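PDB 1Q5D: P450 epoxidase from Sorangium cellulosum, which binds a haem group as a member of the largely helical cytochrome P450 family. Local coordinates for residues Gly47-Val58 / Met325-Asp336. Sequence-based numbering, arbitrary orientation.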
ATOM      1  N   GLY A  47     -20.847   1.663   2.532  1.00 32.71           N
ATOM      2  CA  GLY A  47     -19.653   2.469   2.656  1.00 33.90           C
ATOM      3  C   GLY A  47     -19.968   3.893   3.067  1.00 34.60           C
ATOM      4  O   GLY A  47     -19.078   4.640   3.446  1.00 33.36           O
ATOM      5  N   ARG A  48     -21.242   4.279   2.986  1.00 34.36           N
ATOM      6  CA  ARG A  48     -21.644   5.649   3.307  1.00 35.36           C
ATOM      7  C   ARG A  48     -20.811   6.672   2.545  1.00 34.62           C
ATOM      8  O   ARG A  48     -20.330   7.648   3.122  1.00 34.52           O
ATOM      9  CB  ARG A  48     -21.526   5.947   4.809  1.00 37.68           C
ATOM     10  CG  ARG A  48     -22.357   5.067   5.742  1.00 40.43           C
ATOM     11  CD  ARG A  48     -21.616   4.687   7.019  1.00 41.71           C
ATOM     12  NE  ARG A  48     -21.375   5.841   7.875  1.00 42.60           N
ATOM     13  CZ  ARG A  48     -20.363   5.962   8.726  1.00 43.12           C
ATOM     14  NH1 ARG A  48     -19.452   5.011   8.850  1.00 44.19           N
ATOM     15  NH2 ARG A  48     -20.258   7.051   9.458  1.00 44.17           N
ATOM     16  N   SER A  49     -20.619   6.460   1.254  1.00 33.93           N
ATOM     17  CA  SER A  49     -19.837   7.421   0.488  1.00 34.23           C
ATOM     18  C   SER A  49     -20.103   7.278  -0.997  1.00 32.66           C
ATOM     19  O   SER A  49     -20.593   6.252  -1.449  1.00 31.57           O
ATOM     20  CB  SER A  49     -18.343   7.229   0.762  1.00 35.97           C
ATOM     21  OG  SER A  49     -17.887   6.046   0.151  1.00 38.85           O
ATOM     22  N   TRP A  50     -19.789   8.326  -1.747  1.00 32.43           N
ATOM     23  CA  TRP A  50     -19.842   8.266  -3.199  1.00 31.93           C
ATOM     24  C   TRP A  50     -18.657   7.470  -3.739  1.00 31.21           C
ATOM     25  O   TRP A  50     -17.613   7.418  -3.089  1.00 28.84           O
ATOM     26  CB  TRP A  50     -19.800   9.681  -3.750  1.00 33.20           C
ATOM     27  CG  TRP A  50     -21.005  10.483  -3.381  1.00 34.00           C
ATOM     28  CD1 TRP A  50     -21.110  11.410  -2.372  1.00 34.04           C
ATOM     29  CD2 TRP A  50     -22.282  10.434  -4.017  1.00 34.12           C
ATOM     30  NE1 TRP A  50     -22.376  11.943  -2.356  1.00 34.36           N
ATOM     31  CE2 TRP A  50     -23.118  11.354  -3.351  1.00 34.64           C
ATOM     32  CE3 TRP A  50     -22.805   9.714  -5.102  1.00 34.71           C
ATOM     33  CZ2 TRP A  50     -24.444  11.577  -3.734  1.00 34.85           C
ATOM     34  CZ3 TRP A  50     -24.137   9.925  -5.466  1.00 35.30           C
ATOM     35  CH2 TRP A  50     -24.931  10.854  -4.786  1.00 35.15           C
ATOM     36  N   VAL A  51     -18.812   6.890  -4.932  1.00 29.93           N
ATOM     37  CA  VAL A  51     -17.778   6.057  -5.559  1.00 31.31           C
ATOM     38  C   VAL A  51     -17.576   6.518  -7.000  1.00 32.64           C
ATOM     39  O   VAL A  51     -18.530   6.538  -7.795  1.00 33.01           O
ATOM     40  CB  VAL A  51     -18.171   4.570  -5.563  1.00 30.41           C
ATOM     41  CG1 VAL A  51     -17.158   3.725  -6.333  1.00 30.05           C
ATOM     42  CG2 VAL A  51     -18.302   4.035  -4.128  1.00 30.87           C
ATOM     43  N   LEU A  52     -16.345   6.891  -7.342  1.00 32.93           N
ATOM     44  CA  LEU A  52     -16.022   7.288  -8.714  1.00 33.19           C
ATOM     45  C   LEU A  52     -15.361   6.140  -9.466  1.00 33.76           C
ATOM     46  O   LEU A  52     -14.363   5.563  -8.995  1.00 34.15           O
ATOM     47  CB  LEU A  52     -15.134   8.534  -8.716  1.00 33.87           C
ATOM     48  CG  LEU A  52     -15.830   9.813  -8.248  1.00 34.37           C
ATOM     49  CD1 LEU A  52     -14.819  10.874  -7.858  1.00 34.51           C
ATOM     50  CD2 LEU A  52     -16.762  10.328  -9.344  1.00 35.28           C
ATOM     51  N   THR A  53     -15.900   5.826 -10.647  1.00 32.03           N
ATOM     52  CA  THR A  53     -15.509   4.638 -11.392  1.00 31.28           C
ATOM     53  C   THR A  53     -14.578   4.847 -12.590  1.00 31.20           C
ATOM     54  O   THR A  53     -14.052   3.878 -13.105  1.00 30.92           O
ATOM     55  CB  THR A  53     -16.751   3.921 -11.926  1.00 32.13           C
ATOM     56  OG1 THR A  53     -17.520   4.847 -12.717  1.00 32.64           O
ATOM     57  CG2 THR A  53     -17.693   3.516 -10.785  1.00 32.28           C
ATOM     58  N   ARG A  54     -14.413   6.078 -13.062  1.00 31.95           N
ATOM     59  CA  ARG A  54     -13.690   6.283 -14.317  1.00 33.18           C
ATOM     60  C   ARG A  54     -12.356   7.025 -14.153  1.00 32.95           C
ATOM     61  O   ARG A  54     -12.221   7.909 -13.314  1.00 32.18           O
ATOM     62  CB  ARG A  54     -14.590   6.987 -15.338  1.00 34.20           C
ATOM     63  CG  ARG A  54     -15.795   6.134 -15.741  1.00 34.66           C
ATOM     64  CD  ARG A  54     -16.910   6.895 -16.477  1.00 35.99           C
ATOM     65  NE  ARG A  54     -18.080   6.039 -16.666  1.00 36.16           N
ATOM     66  CZ  ARG A  54     -19.213   6.433 -17.236  1.00 36.39           C
ATOM     67  NH1 ARG A  54     -19.340   7.686 -17.670  1.00 35.42           N
ATOM     68  NH2 ARG A  54     -20.219   5.574 -17.359  1.00 34.96           N
ATOM     69  N   TYR A  55     -11.368   6.642 -14.954  1.00 32.33           N
ATOM     70  CA  TYR A  55     -10.034   7.232 -14.825  1.00 33.04           C
ATOM     71  C   TYR A  55     -10.023   8.757 -14.697  1.00 33.97           C
ATOM     72  O   TYR A  55      -9.472   9.306 -13.743  1.00 34.10           O
ATOM     73  CB  TYR A  55      -9.123   6.805 -15.978  1.00 31.12           C
ATOM     74  CG  TYR A  55      -7.709   7.297 -15.789  1.00 31.44           C
ATOM     75  CD1 TYR A  55      -6.733   6.463 -15.243  1.00 30.62           C
ATOM     76  CD2 TYR A  55      -7.345   8.607 -16.140  1.00 30.68           C
ATOM     77  CE1 TYR A  55      -5.427   6.909 -15.065  1.00 30.34           C
ATOM     78  CE2 TYR A  55      -6.035   9.064 -15.959  1.00 30.18           C
ATOM     79  CZ  TYR A  55      -5.084   8.207 -15.430  1.00 30.38           C
ATOM     80  OH  TYR A  55      -3.784   8.643 -15.236  1.00 30.73           O
ATOM     81  N   HIS A  56     -10.637   9.457 -15.645  1.00 37.33           N
ATOM     82  CA  HIS A  56     -10.486  10.916 -15.673  1.00 38.85           C
ATOM     83  C   HIS A  56     -11.088  11.611 -14.467  1.00 39.40           C
ATOM     84  O   HIS A  56     -10.546  12.610 -13.986  1.00 38.27           O
ATOM     85  CB  HIS A  56     -10.997  11.511 -16.984  1.00 42.09           C
ATOM     86  CG  HIS A  56     -10.030  11.347 -18.116  1.00 44.14           C
ATOM     87  ND1 HIS A  56     -10.223  10.440 -19.138  1.00 44.76           N
ATOM     88  CD2 HIS A  56      -8.837  11.941 -18.359  1.00 44.45           C
ATOM     89  CE1 HIS A  56      -9.200  10.498 -19.973  1.00 45.17           C
ATOM     90  NE2 HIS A  56      -8.345  11.399 -19.523  1.00 45.16           N
ATOM     91  N   ASP A  57     -12.199  11.077 -13.967  1.00 39.00           N
ATOM     92  CA  ASP A  57     -12.817  11.634 -12.773  1.00 39.13           C
ATOM     93  C   ASP A  57     -11.973  11.310 -11.538  1.00 37.80           C
ATOM     94  O   ASP A  57     -11.745  12.164 -10.683  1.00 37.69           O
ATOM     95  CB  ASP A  57     -14.245  11.103 -12.611  1.00 40.48           C
ATOM     96  CG  ASP A  57     -15.081  11.304 -13.862  1.00 42.24           C
ATOM     97  OD1 ASP A  57     -15.165  12.460 -14.318  1.00 43.34           O
ATOM     98  OD2 ASP A  57     -15.659  10.377 -14.468  1.00 42.06           O
ATOM     99  N   VAL A  58     -11.517  10.067 -11.445  1.00 36.66           N
ATOM    100  CA  VAL A  58     -10.620   9.659 -10.363  1.00 35.83           C
ATOM    101  C   VAL A  58      -9.331  10.499 -10.350  1.00 36.82           C
ATOM    102  O   VAL A  58      -8.942  11.070  -9.322  1.00 36.62           O
ATOM    103  CB  VAL A  58     -10.276   8.168 -10.491  1.00 34.62           C
ATOM    104  CG1 VAL A  58      -9.110   7.810  -9.606  1.00 34.12           C
ATOM    105  CG2 VAL A  58     -11.493   7.313 -10.141  1.00 34.35           C
ATOM    106  N   MET A 325     -17.998  11.612   2.168  1.00 35.19           N
ATOM    107  CA  MET A 325     -16.846  10.844   1.726  1.00 34.10           C
ATOM    108  C   MET A 325     -16.968  10.436   0.257  1.00 32.91           C
ATOM    109  O   MET A 325     -18.063  10.162  -0.262  1.00 32.72           O
ATOM    110  CB  MET A 325     -16.647   9.604   2.630  1.00 34.37           C
ATOM    111  CG  MET A 325     -15.381   8.800   2.317  1.00 35.21           C
ATOM    112  SD  MET A 325     -14.858   7.727   3.688  1.00 35.40           S
ATOM    113  CE  MET A 325     -16.044   6.487   3.548  1.00 34.66           C
ATOM    114  N   VAL A 326     -15.832  10.407  -0.425  1.00 31.26           N
ATOM    115  CA  VAL A 326     -15.802   9.926  -1.790  1.00 30.95           C
ATOM    116  C   VAL A 326     -14.692   8.895  -1.961  1.00 30.20           C
ATOM    117  O   VAL A 326     -13.538   9.167  -1.619  1.00 29.29           O
ATOM    118  CB  VAL A 326     -15.553  11.093  -2.779  1.00 31.81           C
ATOM    119  CG1 VAL A 326     -15.712  10.613  -4.195  1.00 31.06           C
ATOM    120  CG2 VAL A 326     -16.503  12.278  -2.479  1.00 33.01           C
ATOM    121  N   PHE A 327     -15.055   7.721  -2.474  1.00 28.62           N
ATOM    122  CA  PHE A 327     -14.112   6.668  -2.810  1.00 30.08           C
ATOM    123  C   PHE A 327     -13.699   6.737  -4.276  1.00 29.63           C
ATOM    124  O   PHE A 327     -14.541   6.815  -5.170  1.00 31.06           O
ATOM    125  CB  PHE A 327     -14.728   5.298  -2.544  1.00 30.25           C
ATOM    126  CG  PHE A 327     -14.206   4.616  -1.308  1.00 31.04           C
ATOM    127  CD1 PHE A 327     -15.008   4.505  -0.171  1.00 32.10           C
ATOM    128  CD2 PHE A 327     -12.934   4.048  -1.288  1.00 32.15           C
ATOM    129  CE1 PHE A 327     -14.533   3.846   0.974  1.00 32.12           C
ATOM    130  CE2 PHE A 327     -12.457   3.392  -0.150  1.00 32.32           C
ATOM    131  CZ  PHE A 327     -13.265   3.292   0.982  1.00 31.66           C
ATOM    132  N   LEU A 328     -12.396   6.715  -4.506  1.00 29.76           N
ATOM    133  CA  LEU A 328     -11.828   6.656  -5.843  1.00 29.48           C
ATOM    134  C   LEU A 328     -11.635   5.192  -6.140  1.00 27.83           C
ATOM    135  O   LEU A 328     -10.810   4.557  -5.497  1.00 27.35           O
ATOM    136  CB  LEU A 328     -10.466   7.366  -5.837  1.00 30.17           C
ATOM    137  CG  LEU A 328     -10.498   8.891  -5.914  1.00 32.28           C
ATOM    138  CD1 LEU A 328     -11.592   9.523  -5.072  1.00 33.75           C
ATOM    139  CD2 LEU A 328      -9.148   9.522  -5.588  1.00 32.08           C
ATOM    140  N   LEU A 329     -12.416   4.636  -7.072  1.00 27.98           N
ATOM    141  CA  LEU A 329     -12.372   3.195  -7.361  1.00 27.87           C
ATOM    142  C   LEU A 329     -11.175   2.822  -8.234  1.00 28.29           C
ATOM    143  O   LEU A 329     -11.315   2.622  -9.439  1.00 26.33           O
ATOM    144  CB  LEU A 329     -13.690   2.703  -7.992  1.00 28.27           C
ATOM    145  CG  LEU A 329     -13.945   1.197  -8.085  1.00 28.66           C
ATOM    146  CD1 LEU A 329     -13.816   0.472  -6.715  1.00 29.27           C
ATOM    147  CD2 LEU A 329     -15.325   0.886  -8.728  1.00 29.65           C
ATOM    148  N   ILE A 330     -10.008   2.682  -7.601  1.00 28.19           N
ATOM    149  CA  ILE A 330      -8.744   2.519  -8.322  1.00 27.91           C
ATOM    150  C   ILE A 330      -8.652   1.356  -9.295  1.00 27.63           C
ATOM    151  O   ILE A 330      -8.211   1.553 -10.417  1.00 25.88           O
ATOM    152  CB  ILE A 330      -7.531   2.495  -7.344  1.00 27.75           C
ATOM    153  CG1 ILE A 330      -7.473   3.767  -6.490  1.00 29.41           C
ATOM    154  CG2 ILE A 330      -6.236   2.248  -8.095  1.00 27.97           C
ATOM    155  CD1 ILE A 330      -7.427   5.054  -7.249  1.00 30.35           C
ATOM    156  N   PRO A 331      -9.021   0.140  -8.890  1.00 28.30           N
ATOM    157  CA  PRO A 331      -8.930  -1.005  -9.799  1.00 28.59           C
ATOM    158  C   PRO A 331      -9.825  -0.827 -11.018  1.00 29.24           C
ATOM    159  O   PRO A 331      -9.546  -1.415 -12.051  1.00 29.23           O
ATOM    160  CB  PRO A 331      -9.430  -2.184  -8.952  1.00 28.84           C
ATOM    161  CG  PRO A 331      -9.333  -1.713  -7.574  1.00 30.42           C
ATOM    162  CD  PRO A 331      -9.534  -0.242  -7.562  1.00 29.21           C
ATOM    163  N   SER A 332     -10.866  -0.016 -10.884  1.00 29.58           N
ATOM    164  CA  SER A 332     -11.769   0.270 -11.992  1.00 29.93           C
ATOM    165  C   SER A 332     -11.177   1.309 -12.943  1.00 29.12           C
ATOM    166  O   SER A 332     -11.103   1.095 -14.154  1.00 29.59           O
ATOM    167  CB  SER A 332     -13.107   0.790 -11.475  1.00 29.15           C
ATOM    168  OG  SER A 332     -13.961   1.115 -12.580  1.00 29.51           O
ATOM    169  N   ALA A 333     -10.770   2.434 -12.383  1.00 29.63           N
ATOM    170  CA  ALA A 333     -10.157   3.496 -13.169  1.00 30.48           C
ATOM    171  C   ALA A 333      -8.980   2.932 -13.976  1.00 30.99           C
ATOM    172  O   ALA A 333      -8.714   3.377 -15.092  1.00 31.42           O
ATOM    173  CB  ALA A 333      -9.696   4.633 -12.233  1.00 30.33           C
ATOM    174  N   LEU A 334      -8.295   1.929 -13.427  1.00 30.13           N
ATOM    175  CA  LEU A 334      -7.098   1.410 -14.071  1.00 31.33           C
ATOM    176  C   LEU A 334      -7.440   0.392 -15.136  1.00 30.99           C
ATOM    177  O   LEU A 334      -6.549  -0.089 -15.834  1.00 31.38           O
ATOM    178  CB  LEU A 334      -6.099   0.849 -13.041  1.00 30.25           C
ATOM    179  CG  LEU A 334      -5.565   1.917 -12.076  1.00 30.37           C
ATOM    180  CD1 LEU A 334      -4.396   1.426 -11.231  1.00 30.83           C
ATOM    181  CD2 LEU A 334      -5.180   3.206 -12.814  1.00 30.51           C
ATOM    182  N   ARG A 335      -8.733   0.082 -15.282  1.00 30.77           N
ATOM    183  CA  ARG A 335      -9.193  -0.723 -16.409  1.00 30.86           C
ATOM    184  C   ARG A 335      -9.979   0.105 -17.428  1.00 32.14           C
ATOM    185  O   ARG A 335     -10.686  -0.434 -18.263  1.00 31.77           O
ATOM    186  CB  ARG A 335     -10.043  -1.916 -15.942  1.00 31.61           C
ATOM    187  CG  ARG A 335      -9.263  -3.010 -15.234  1.00 32.11           C
ATOM    188  CD  ARG A 335      -8.316  -3.778 -16.125  1.00 32.72           C
ATOM    189  NE  ARG A 335      -7.767  -4.951 -15.453  1.00 33.25           N
ATOM    190  CZ  ARG A 335      -8.284  -6.167 -15.493  1.00 33.36           C
ATOM    191  NH1 ARG A 335      -9.379  -6.407 -16.200  1.00 34.14           N
ATOM    192  NH2 ARG A 335      -7.695  -7.157 -14.836  1.00 32.65           N
ATOM    193  N   ASP A 336      -9.848   1.422 -17.349  1.00 33.33           N
ATOM    194  CA  ASP A 336     -10.595   2.319 -18.203  1.00 35.28           C
ATOM    195  C   ASP A 336     -10.022   2.295 -19.624  1.00 36.51           C
ATOM    196  O   ASP A 336      -8.883   2.691 -19.844  1.00 35.84           O
ATOM    197  CB  ASP A 336     -10.543   3.721 -17.602  1.00 36.13           C
ATOM    198  CG  ASP A 336     -11.566   4.651 -18.201  1.00 37.02           C
ATOM    199  OD1 ASP A 336     -11.871   4.518 -19.400  1.00 38.89           O
ATOM    200  OD2 ASP A 336     -12.098   5.557 -17.550  1.00 36.89           O
TER
HETATM  201  O   HOH W   1     -19.763  10.080   4.063  1.00 36.04           O
HETATM  202  O   HOH W   2     -12.165   8.217 -17.722  1.00 38.61           O
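Ser49 OG meets the Phe327 ring at its edge, in the ring plane, 3.3 Å from Phe327 CD1; the bound EPB touches this same phenylalanine, which places the strand pair beside the ligand pocket. The contact buries Ser49 OG without any polar partner in the model. Tyr55 is likewise approached at its edge, where Ala333 O lies in plane 3.7 Å from Tyr55 CD1 and Leu334 CD2 packs near Tyr55 CE1. With CG anti to the backbone N (chi1 -175°), the ring is set with its edge toward Ala333 O and Leu334 CD2; its hydroxyl bonds to Ala354 O. Within 47-58, Tyr55 CD2 covers one face of the His56 ring, over its centre.

The parallel pairing of 49-52 with 325-329 rests on four backbone bonds: Trp50 N to Met325 O, Phe327 N to Trp50 O (2.6 Å, 172° at the hydrogen), Leu52 N to Phe327 O and Leu329 N to Leu52 O. On one face Val51 CG2 packs against Phe327 CB; on the other Leu52 CD1 lies 3.8 Å from Val326 CG1.

Beyond the strands, Ser332 OG gives its proton to an in-plane lone pair of Thr53 O at 2.8 Å. Tyr55 N, at the start of helix 55-62, donates to the anti lone pair of Asp336 OD2 (2.9 Å), which a water linked to His56 N also reaches. Val58 CG2 sits 3.8 Å from Ala333 CB.

The two strands, 25° apart in direction, form the parallel pair within the mixed β-sheet of the cytochrome P450 fold, flanked by antiparallel 41-44 and 304-309; helix 29-38 adds Ile32 against Leu329 and Arg36 against Thr53.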